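Putative curved DNA-binding protein (Chaetomium thermophilum var. thermophilum DSM 1495, PDB 4IPA) is an Arx1 protein of a thermophilic fungus, related to the methionine aminopeptidases of family M24, linked to ribosome biogenesis and possibly able to bind DNA. Local coordinates at residues D144-G148 with R149-L153; K374-D378 with E379-K383; P49-I53 with I54-E58; A33-S36 with E37-A41. All blocks are in the same frame, centred on the assembly; numbering follows the deposited sequence. Where two conformers were deposited one is given.

Contact 1: D144-G148 with R149-L153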
loop_
_atom_site.group_PDB
_atom_site.type_symbol
_atom_site.label_atom_id
_atom_site.label_comp_id
_atom_site.label_asym_id
_atom_site.label_seq_id
_atom_site.Cartn_x
_atom_site.Cartn_y
_atom_site.Cartn_z
ATOM N N ASP A 144 -0.730 -25.412 1.666
ATOM C CA ASP A 144 -0.477 -24.153 0.969
ATOM C C ASP A 144 -1.667 -23.722 0.121
ATOM O O ASP A 144 -1.850 -22.534 -0.158
ATOM C CB ASP A 144 0.773 -24.282 0.095
ATOM C CG ASP A 144 2.057 -24.237 0.904
ATOM O OD1 ASP A 144 2.136 -23.411 1.842
ATOM O OD2 ASP A 144 2.980 -25.030 0.608
ATOM N N VAL A 145 -2.486 -24.692 -0.266
ATOM C CA VAL A 145 -3.571 -24.465 -1.213
ATOM C C VAL A 145 -4.648 -23.489 -0.725
ATOM O O VAL A 145 -5.041 -23.495 0.438
ATOM C CB VAL A 145 -4.217 -25.795 -1.658
ATOM C CG1 VAL A 145 -5.523 -25.548 -2.398
ATOM C CG2 VAL A 145 -3.249 -26.573 -2.534
ATOM N N ILE A 146 -5.105 -22.647 -1.644
ATOM C CA ILE A 146 -6.190 -21.725 -1.394
ATOM C C ILE A 146 -7.309 -22.073 -2.352
ATOM O O ILE A 146 -7.088 -22.244 -3.549
ATOM C CB ILE A 146 -5.735 -20.297 -1.607
ATOM C CG1 ILE A 146 -4.536 -20.011 -0.707
ATOM C CG2 ILE A 146 -6.871 -19.329 -1.311
ATOM C CD1 ILE A 146 -3.600 -18.969 -1.251
ATOM N N GLU A 147 -8.515 -22.214 -1.827
ATOM C CA GLU A 147 -9.622 -22.655 -2.661
ATOM C C GLU A 147 -10.864 -21.825 -2.396
ATOM O O GLU A 147 -10.810 -20.823 -1.670
ATOM C CB GLU A 147 -9.896 -24.150 -2.432
ATOM C CG GLU A 147 -9.707 -24.581 -0.990
ATOM C CD GLU A 147 -9.551 -26.095 -0.814
ATOM O OE1 GLU A 147 -9.761 -26.852 -1.788
ATOM O OE2 GLU A 147 -9.212 -26.525 0.309
ATOM N N GLY A 148 -11.977 -22.245 -2.999
ATOM C CA GLY A 148 -13.261 -21.592 -2.809
ATOM C C GLY A 148 -13.261 -20.154 -3.294
ATOM O O GLY A 148 -12.508 -19.792 -4.192
ATOM N N ARG A 149 -14.100 -19.326 -2.683
ATOM C CA ARG A 149 -14.213 -17.938 -3.109
ATOM C C ARG A 149 -12.990 -17.158 -2.633
ATOM O O ARG A 149 -12.700 -16.072 -3.144
ATOM C CB ARG A 149 -15.501 -17.319 -2.588
ATOM C CG ARG A 149 -16.739 -18.060 -3.047
ATOM C CD ARG A 149 -17.140 -17.642 -4.452
ATOM N NE ARG A 149 -17.677 -16.282 -4.452
ATOM C CZ ARG A 149 -17.189 -15.293 -5.187
ATOM N NH1 ARG A 149 -16.158 -15.519 -5.989
ATOM N NH2 ARG A 149 -17.735 -14.088 -5.129
ATOM N N GLN A 150 -12.260 -17.728 -1.674
ATOM C CA GLN A 150 -11.034 -17.106 -1.204
ATOM C C GLN A 150 -9.971 -17.112 -2.296
ATOM O O GLN A 150 -9.185 -16.164 -2.440
ATOM C CB GLN A 150 -10.514 -17.798 0.053
ATOM C CG GLN A 150 -9.228 -17.190 0.549
ATOM C CD GLN A 150 -9.301 -16.764 2.003
ATOM O OE1 GLN A 150 -10.088 -15.877 2.368
ATOM N NE2 GLN A 150 -8.477 -17.396 2.850
ATOM N N ALA A 151 -9.955 -18.184 -3.079
ATOM C CA ALA A 151 -9.078 -18.246 -4.240
ATOM C C ALA A 151 -9.478 -17.177 -5.263
ATOM O O ALA A 151 -8.612 -16.537 -5.875
ATOM C CB ALA A 151 -9.094 -19.647 -4.862
ATOM N N ASP A 152 -10.784 -16.965 -5.434
ATOM C CA ASP A 152 -11.267 -15.947 -6.364
ATOM C C ASP A 152 -10.835 -14.537 -5.945
ATOM O O ASP A 152 -10.428 -13.735 -6.783
ATOM C CB ASP A 152 -12.790 -15.986 -6.472
ATOM C CG ASP A 152 -13.305 -17.253 -7.144
ATOM O OD1 ASP A 152 -12.554 -17.850 -7.950
ATOM O OD2 ASP A 152 -14.466 -17.641 -6.866
ATOM N N LEU A 153 -10.964 -14.248 -4.648
ATOM C CA LEU A 153 -10.596 -12.961 -4.075
ATOM C C LEU A 153 -9.122 -12.633 -4.349
ATOM O O LEU A 153 -8.793 -11.541 -4.807
ATOM C CB LEU A 153 -10.851 -12.972 -2.565
ATOM C CG LEU A 153 -10.380 -11.726 -1.805
ATOM C CD1 LEU A 153 -11.141 -10.500 -2.304
ATOM C CD2 LEU A 153 -10.530 -11.868 -0.276
#

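Contact 2: K374-D378 with E379-K383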
loop_
_atom_site.group_PDB
_atom_site.type_symbol
_atom_site.label_atom_id
_atom_site.label_comp_id
_atom_site.label_asym_id
_atom_site.label_seq_id
_atom_site.Cartn_x
_atom_site.Cartn_y
_atom_site.Cartn_z
ATOM N N LYS A 374 -13.104 -20.257 -12.072
ATOM C CA LYS A 374 -13.203 -18.935 -12.678
ATOM C C LYS A 374 -11.928 -18.516 -13.411
ATOM O O LYS A 374 -10.813 -18.918 -13.060
ATOM C CB LYS A 374 -13.638 -17.898 -11.651
ATOM C CG LYS A 374 -14.824 -18.393 -10.857
ATOM C CD LYS A 374 -15.652 -17.284 -10.271
ATOM C CE LYS A 374 -16.862 -17.909 -9.592
ATOM N NZ LYS A 374 -17.646 -16.935 -8.788
ATOM N N LYS A 375 -12.121 -17.718 -14.452
ATOM C CA LYS A 375 -11.047 -17.343 -15.348
ATOM C C LYS A 375 -11.432 -16.045 -16.035
ATOM O O LYS A 375 -12.611 -15.801 -16.303
ATOM C CB LYS A 375 -10.844 -18.442 -16.394
ATOM C CG LYS A 375 -9.489 -18.413 -17.072
ATOM C CD LYS A 375 -9.328 -19.557 -18.066
ATOM C CE LYS A 375 -7.899 -19.601 -18.608
ATOM N NZ LYS A 375 -7.722 -20.638 -19.667
ATOM N N ILE A 376 -10.443 -15.204 -16.311
ATOM C CA ILE A 376 -10.688 -14.023 -17.126
ATOM C C ILE A 376 -10.856 -14.446 -18.573
ATOM O O ILE A 376 -10.005 -15.148 -19.120
ATOM C CB ILE A 376 -9.523 -13.051 -17.074
ATOM C CG1 ILE A 376 -9.331 -12.531 -15.646
ATOM C CG2 ILE A 376 -9.757 -11.915 -18.066
ATOM C CD1 ILE A 376 -8.116 -11.656 -15.487
ATOM N N GLU A 377 -11.938 -14.003 -19.202
ATOM C CA GLU A 377 -12.188 -14.373 -20.588
ATOM C C GLU A 377 -12.248 -13.175 -21.533
ATOM O O GLU A 377 -12.137 -13.333 -22.744
ATOM C CB GLU A 377 -13.448 -15.235 -20.684
ATOM C CG GLU A 377 -13.212 -16.630 -20.110
ATOM C CD GLU A 377 -14.481 -17.433 -19.924
ATOM O OE1 GLU A 377 -15.579 -16.914 -20.222
ATOM O OE2 GLU A 377 -14.375 -18.595 -19.475
ATOM N N ASP A 378 -12.397 -11.980 -20.975
ATOM C CA ASP A 378 -12.486 -10.780 -21.791
ATOM C C ASP A 378 -11.224 -10.616 -22.631
ATOM O O ASP A 378 -10.111 -10.676 -22.105
ATOM C CB ASP A 378 -12.732 -9.547 -20.916
ATOM C CG ASP A 378 -12.780 -8.265 -21.720
ATOM O OD1 ASP A 378 -11.702 -7.678 -21.959
ATOM O OD2 ASP A 378 -13.892 -7.850 -22.116
ATOM N N GLU A 379 -11.403 -10.424 -23.938
ATOM C CA GLU A 379 -10.276 -10.371 -24.872
ATOM C C GLU A 379 -9.396 -9.145 -24.675
ATOM O O GLU A 379 -8.180 -9.237 -24.760
ATOM C CB GLU A 379 -10.753 -10.432 -26.331
ATOM C CG GLU A 379 -10.810 -11.842 -26.925
ATOM C CD GLU A 379 -9.452 -12.548 -26.932
ATOM O OE1 GLU A 379 -8.443 -11.914 -27.327
ATOM O OE2 GLU A 379 -9.399 -13.739 -26.537
ATOM N N GLU A 380 -10.019 -8.002 -24.427
ATOM C CA GLU A 380 -9.289 -6.764 -24.196
ATOM C C GLU A 380 -8.325 -6.945 -23.022
ATOM O O GLU A 380 -7.133 -6.644 -23.118
ATOM C CB GLU A 380 -10.277 -5.622 -23.927
ATOM C CG GLU A 380 -9.634 -4.279 -23.616
ATOM C CD GLU A 380 -10.633 -3.131 -23.641
ATOM O OE1 GLU A 380 -11.852 -3.390 -23.515
ATOM O OE2 GLU A 380 -10.197 -1.964 -23.788
ATOM N N ILE A 381 -8.840 -7.470 -21.921
ATOM C CA ILE A 381 -8.015 -7.717 -20.751
ATOM C C ILE A 381 -6.906 -8.754 -20.975
ATOM O O ILE A 381 -5.755 -8.520 -20.599
ATOM C CB ILE A 381 -8.880 -8.078 -19.540
ATOM C CG1 ILE A 381 -9.676 -6.860 -19.114
ATOM C CG2 ILE A 381 -8.027 -8.539 -18.377
ATOM C CD1 ILE A 381 -10.632 -7.155 -18.002
ATOM N N LEU A 382 -7.229 -9.887 -21.598
ATOM C CA LEU A 382 -6.196 -10.904 -21.861
ATOM C C LEU A 382 -5.078 -10.346 -22.741
ATOM O O LEU A 382 -3.911 -10.718 -22.602
ATOM C CB LEU A 382 -6.790 -12.170 -22.489
ATOM C CG LEU A 382 -7.755 -12.964 -21.610
ATOM C CD1 LEU A 382 -8.379 -14.068 -22.445
ATOM C CD2 LEU A 382 -7.046 -13.544 -20.384
ATOM N N LYS A 383 -5.444 -9.442 -23.641
ATOM C CA LYS A 383 -4.464 -8.804 -24.502
ATOM C C LYS A 383 -3.536 -7.861 -23.708
ATOM O O LYS A 383 -2.308 -7.943 -23.817
ATOM C CB LYS A 383 -5.169 -8.103 -25.663
ATOM C CG LYS A 383 -5.850 -9.048 -26.636
ATOM C CD LYS A 383 -6.560 -8.292 -27.766
ATOM C CE LYS A 383 -7.226 -9.255 -28.762
ATOM N NZ LYS A 383 -7.946 -8.539 -29.858
HETATM O O HOH W 1 -11.024 -15.392 -24.103
HETATM O O HOH W 2 -13.274 -7.678 -24.638
#

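Contact 3: P49-I53 with I54-E58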
loop_
_atom_site.group_PDB
_atom_site.type_symbol
_atom_site.label_atom_id
_atom_site.label_comp_id
_atom_site.label_asym_id
_atom_site.label_seq_id
_atom_site.Cartn_x
_atom_site.Cartn_y
_atom_site.Cartn_z
ATOM N N PRO A 49 -1.918 -18.139 13.357
ATOM C CA PRO A 49 -3.132 -18.107 14.179
ATOM C C PRO A 49 -2.782 -18.017 15.660
ATOM O O PRO A 49 -1.879 -18.731 16.111
ATOM C CB PRO A 49 -3.788 -19.447 13.865
ATOM C CG PRO A 49 -3.349 -19.729 12.455
ATOM C CD PRO A 49 -1.916 -19.279 12.426
ATOM N N GLY A 50 -3.460 -17.136 16.394
ATOM C CA GLY A 50 -3.223 -16.985 17.821
ATOM C C GLY A 50 -2.291 -15.836 18.182
ATOM O O GLY A 50 -2.291 -15.363 19.330
ATOM N N ALA A 51 -1.490 -15.379 17.219
ATOM C CA ALA A 51 -0.582 -14.259 17.485
ATOM C C ALA A 51 -1.381 -12.985 17.707
ATOM O O ALA A 51 -2.378 -12.748 17.037
ATOM C CB ALA A 51 0.427 -14.061 16.344
ATOM N N LYS A 52 -0.925 -12.182 18.659
ATOM C CA LYS A 52 -1.521 -10.894 18.949
ATOM C C LYS A 52 -1.013 -9.844 17.967
ATOM O O LYS A 52 0.196 -9.625 17.848
ATOM C CB LYS A 52 -1.162 -10.477 20.376
ATOM C CG LYS A 52 -1.543 -11.497 21.429
ATOM C CD LYS A 52 -0.834 -11.238 22.748
ATOM C CE LYS A 52 -1.232 -9.895 23.343
ATOM N NZ LYS A 52 -0.465 -9.608 24.591
ATOM N N ILE A 53 -1.940 -9.180 17.289
ATOM C CA ILE A 53 -1.586 -8.141 16.339
ATOM C C ILE A 53 -0.635 -7.083 16.906
ATOM O O ILE A 53 0.308 -6.671 16.219
ATOM C CB ILE A 53 -2.852 -7.472 15.735
ATOM C CG1 ILE A 53 -3.585 -8.474 14.849
ATOM C CG2 ILE A 53 -2.482 -6.260 14.898
ATOM C CD1 ILE A 53 -4.849 -7.926 14.208
ATOM N N ILE A 54 -0.868 -6.635 18.140
ATOM C CA ILE A 54 -0.032 -5.571 18.688
ATOM C C ILE A 54 1.424 -6.013 18.849
ATOM O O ILE A 54 2.338 -5.200 18.728
ATOM C CB ILE A 54 -0.562 -4.979 20.027
ATOM C CG1 ILE A 54 0.151 -3.657 20.332
ATOM C CG2 ILE A 54 -0.341 -5.929 21.182
ATOM C CD1 ILE A 54 -0.772 -2.527 20.576
ATOM N N ASP A 55 1.633 -7.300 19.115
ATOM C CA ASP A 55 2.977 -7.836 19.237
ATOM C C ASP A 55 3.696 -7.839 17.892
ATOM O O ASP A 55 4.878 -7.489 17.809
ATOM C CB ASP A 55 2.946 -9.250 19.822
ATOM C CG ASP A 55 2.578 -9.261 21.294
ATOM O OD1 ASP A 55 2.646 -8.189 21.936
ATOM O OD2 ASP A 55 2.228 -10.345 21.807
ATOM N N ILE A 56 2.979 -8.241 16.846
ATOM C CA ILE A 56 3.527 -8.267 15.495
ATOM C C ILE A 56 3.930 -6.870 15.007
ATOM O O ILE A 56 5.037 -6.685 14.509
ATOM C CB ILE A 56 2.536 -8.905 14.509
ATOM C CG1 ILE A 56 2.038 -10.248 15.058
ATOM C CG2 ILE A 56 3.197 -9.101 13.151
ATOM C CD1 ILE A 56 0.918 -10.884 14.249
ATOM N N CYS A 57 3.036 -5.893 15.162
ATOM C CA CYS A 57 3.332 -4.513 14.781
ATOM C C CYS A 57 4.538 -3.977 15.543
ATOM O O CYS A 57 5.415 -3.335 14.954
ATOM C CB CYS A 57 2.131 -3.596 15.028
ATOM S SG CYS A 57 0.671 -3.968 14.056
ATOM N N GLU A 58 4.580 -4.220 16.851
ATOM C CA GLU A 58 5.718 -3.752 17.637
ATOM C C GLU A 58 7.013 -4.407 17.163
ATOM O O GLU A 58 8.040 -3.742 17.005
ATOM C CB GLU A 58 5.510 -3.994 19.137
ATOM C CG GLU A 58 4.494 -3.051 19.788
ATOM C CD GLU A 58 4.300 -3.305 21.293
ATOM O OE1 GLU A 58 4.753 -4.350 21.801
ATOM O OE2 GLU A 58 3.685 -2.454 21.965
HETATM O O HOH W 3 1.896 -12.630 20.126
HETATM O O HOH W 4 1.735 -8.601 24.581
#

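Contact 4: A33-S36 with E37-A41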
loop_
_atom_site.group_PDB
_atom_site.type_symbol
_atom_site.label_atom_id
_atom_site.label_comp_id
_atom_site.label_asym_id
_atom_site.label_seq_id
_atom_site.Cartn_x
_atom_site.Cartn_y
_atom_site.Cartn_z
ATOM N N ALA A 33 13.570 -0.267 -0.331
ATOM C CA ALA A 33 12.821 -1.437 -0.766
ATOM C C ALA A 33 13.374 -2.728 -0.173
ATOM O O ALA A 33 12.625 -3.574 0.287
ATOM C CB ALA A 33 12.823 -1.525 -2.282
ATOM N N GLN A 34 14.689 -2.882 -0.205
ATOM C CA GLN A 34 15.304 -4.082 0.335
ATOM C C GLN A 34 14.996 -4.193 1.823
ATOM O O GLN A 34 14.701 -5.277 2.315
ATOM C CB GLN A 34 16.816 -4.081 0.094
ATOM C CG GLN A 34 17.220 -4.344 -1.353
ATOM C CD GLN A 34 18.734 -4.353 -1.534
ATOM O OE1 GLN A 34 19.392 -3.312 -1.454
ATOM N NE2 GLN A 34 19.293 -5.536 -1.750
ATOM N N ILE A 35 15.042 -3.075 2.538
ATOM C CA ILE A 35 14.677 -3.105 3.946
ATOM C C ILE A 35 13.203 -3.470 4.111
ATOM O O ILE A 35 12.869 -4.323 4.927
ATOM C CB ILE A 35 14.971 -1.774 4.681
ATOM C CG1 ILE A 35 16.474 -1.613 4.939
ATOM C CG2 ILE A 35 14.246 -1.746 6.018
ATOM C CD1 ILE A 35 16.886 -0.235 5.474
ATOM N N SER A 36 12.325 -2.839 3.336
ATOM C CA SER A 36 10.887 -3.089 3.497
ATOM C C SER A 36 10.556 -4.534 3.179
ATOM O O SER A 36 9.775 -5.151 3.877
ATOM C CB SER A 36 10.046 -2.172 2.609
ATOM O OG SER A 36 10.491 -0.835 2.690
ATOM N N GLU A 37 11.153 -5.077 2.124
ATOM C CA GLU A 37 10.852 -6.449 1.743
ATOM C C GLU A 37 11.361 -7.447 2.779
ATOM O O GLU A 37 10.713 -8.458 3.035
ATOM C CB GLU A 37 11.390 -6.780 0.343
ATOM C CG GLU A 37 10.688 -6.000 -0.777
ATOM C CD GLU A 37 11.241 -6.331 -2.162
ATOM O OE1 GLU A 37 12.276 -7.036 -2.243
ATOM O OE2 GLU A 37 10.642 -5.897 -3.176
ATOM N N LYS A 38 12.509 -7.151 3.377
ATOM C CA LYS A 38 13.060 -8.017 4.420
ATOM C C LYS A 38 12.213 -7.969 5.698
ATOM O O LYS A 38 11.956 -9.004 6.309
ATOM C CB LYS A 38 14.520 -7.669 4.718
ATOM C CG LYS A 38 15.051 -8.257 6.030
ATOM C CD LYS A 38 16.578 -8.264 6.068
ATOM C CE LYS A 38 17.150 -9.136 4.934
ATOM N NZ LYS A 38 18.652 -9.194 4.888
ATOM N N VAL A 39 11.762 -6.776 6.093
ATOM C CA VAL A 39 10.880 -6.670 7.262
ATOM C C VAL A 39 9.522 -7.312 6.977
ATOM O O VAL A 39 8.911 -7.924 7.856
ATOM C CB VAL A 39 10.676 -5.216 7.739
ATOM C CG1 VAL A 39 9.679 -5.178 8.893
ATOM C CG2 VAL A 39 12.024 -4.587 8.162
ATOM N N LEU A 40 9.064 -7.184 5.736
ATOM C CA LEU A 40 7.784 -7.765 5.349
ATOM C C LEU A 40 7.834 -9.279 5.474
ATOM O O LEU A 40 6.855 -9.908 5.857
ATOM C CB LEU A 40 7.429 -7.400 3.913
ATOM C CG LEU A 40 6.254 -8.196 3.334
ATOM C CD1 LEU A 40 4.959 -7.761 4.031
ATOM C CD2 LEU A 40 6.173 -8.012 1.810
ATOM N N ALA A 41 8.976 -9.862 5.129
ATOM C CA ALA A 41 9.099 -11.309 5.156
ATOM C C ALA A 41 9.139 -11.798 6.598
ATOM O O ALA A 41 8.479 -12.780 6.939
ATOM C CB ALA A 41 10.330 -11.768 4.397
#

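Contact 1: D144-G148 with R149-L153
The carbonyl group of Glu-147 receives Ala-151 N from above its plane, 64° out of it, with 3.1 Å between Glu-147 O and Ala-151 N. A second flat group, the guanidinium of Arg-149, has the carboxylate of Asp-152 at its edge. There Arg-149 NH1 donates to Asp-152 OD2 at 2.9 Å in a salt bridge; the oxygen lies almost exactly in the guanidinium plane and is itself approached on its anti side, somewhat out of the carboxylate plane. Bends at chi2 and chi3 (-82° and -71°) fold the arginine chain over toward Asp-152, and the same guanidinium also donates to the backbone oxygens of Tyr-207 and Asp-208. Asp-152 OD1 is bonded to Thr-372 OG1, which gives both oxygens of this buried carboxylate a partner.

Arg-149 and Asp-152 lie on the first turn of helix 148-167, entered from the loop after strand 127-136 within the M24 region. Gly-148, just at this entry, has a positive phi, which favours glycine, and its O accepts a weak second bond from Ala-151 N at 3.2 Å. On the apolar side, Ile-146 CG2 lies 3.7 Å from Gln-150 CG, the two side chains crossing at a slant. The same methyl is 4.2 Å from Ala-151 CB. Both Ile-146 and Gln-150 also rest on Val-136 of the preceding strand, while Gln-150 NE2 donates to Gly-113 O.

Contact 2: K374-D378 with E379-K383
Ile-376 and Ile-381 lie nearly perpendicular and meet methyl to methyl, with 3.8 Å between CG2 of Ile-376 and CG2 of Ile-381. Against Leu-382 the same isoleucine lies differently: the two side chains run antiparallel alongside one another, leaving Ile-376 CG2 3.9 Å from Leu-382 CD2. Val-203 of helix 193-205 touches both isoleucines.

Asp-378 is the N-cap of helix 379-386. With CG anti to the backbone N (chi1 178°), its carboxylate reaches over the first turn, and OD1 accepts from Ile-381 N at 2.9 Å, the N-H pointing nearly down the C-O bond. Asp-378 O starts the helical pattern by accepting from Leu-382 N at 3.0 Å. A water donates to Asp-378 OD2 at 2.6 Å and accepts from Glu-380 N. Replacing the aspartate by an alanine would probably leave Ile-381 N without its cap and Lys-202 without its salt bridge to OD2.

Asp-378 OD1 and Glu-380 OE1 are only 4.6 Å apart, yet Lys-202 and Lys-195, which pairs with Glu-380 OE2, probably offset their repulsion. Together with the helix start, these lysines would be expected to favour the ionised carboxylates.

Contact 3: P49-I53 with I54-E58
Lys-52 lays its aliphatic chain slantwise across Asp-55, against OD2. CB lies 3.7 Å from Asp-55 OD2, and CG is little farther from the same oxygen. CD makes the nearest approach, 3.3 Å from Asp-55 OD2; beyond it the bend at chi3 (63°) keeps CE close, at 3.8 Å. At the tip NZ stands 3.9 Å from Asp-55 OD2, a long salt bridge. The stronger charge partner of Asp-55 is Arg-100, which binds OD1, while a water donates to Asp-55 OD2 and accepts from Lys-52 N. An alanine here removes the outer methylenes and the ammonium group, which would probably leave the OD2 side of Asp-55 less closely packed and its carboxylate freer to turn, held chiefly by Arg-100.

Backbone bonds join the same residues. Lys-52 O accepts from Ile-56 N at 3.3 Å and more weakly from Asp-55 N; Ile-53 O takes Cys-57 N at 3.0 Å. Ile-56 CD1 reaches back to Ala-51 CB, 3.8 Å away, and its side chain also packs on Val-43 and Leu-46 of helix 23-46. With Lys-52 at the N-cap of helix 53-69, this pairing of the residue before the cap with the fourth residue after it has the spacing of a hydrophobic staple.

Contact 4: A33-S36 with E37-A41
The carbonyl oxygens of Ala-33 to Ser-36 accept, in order, from the N-H groups of Glu-37 to Leu-40, one unbroken alpha-helical run within helix 23-46. One face of this helix packs on strands 115-124 and 127-136, and a flank meets helix 53-69, consistent with the pita-bread fold of the M24 family. Two of the four bonds are nearly in line with the C=O: Glu-37 N to Ala-33 O at 2.8 Å and Val-39 N to Ile-35 O at 2.9 Å. The donors of the other two, Lys-38 N and Leu-40 N, are tilted from the carbonyl planes of Gln-34 and Ser-36.

Ile-35 and Val-39 run alongside each other in the same direction, with their CG2 atoms 4.2 Å apart; Ile-35 also reaches Met-64 and Leu-68, and Val-39 reaches Leu-120. The buried hydroxyl of Ser-36 has OG beside the backbone N (chi1 -46°), where it is bonded to Ala-32 O, Thr-129 OG1 and Ala-122 N, tying the helix to both strands.

Glu-37 extends from the helix to accept from Gly-361 N at OE2, and on the way its CG passes 3.3 Å from Ala-33 O.

Contacts 1 and 2 are the only two that touch. Their centres lie 19 Å apart, but Lys-374 of contact 2 reaches contact 1, where its CD packs 3.6 Å from Asp-152 OD2. Its NZ is 3.5 Å from Arg-149 NH1, a close pair of like charges probably eased by Asp-152 and by Asp-208, which forms a salt bridge with Lys-374. Contacts 3 and 4 belong to consecutive helices, 53-69 and 23-46, their centres 18 Å apart and their nearest atoms about 7 Å. Contact 2 is the most remote from this pair, about 39 Å from contact 3 between centres. Contacts 1, 2 and 3 mark helix starts, whereas contact 4 lies mid-helix.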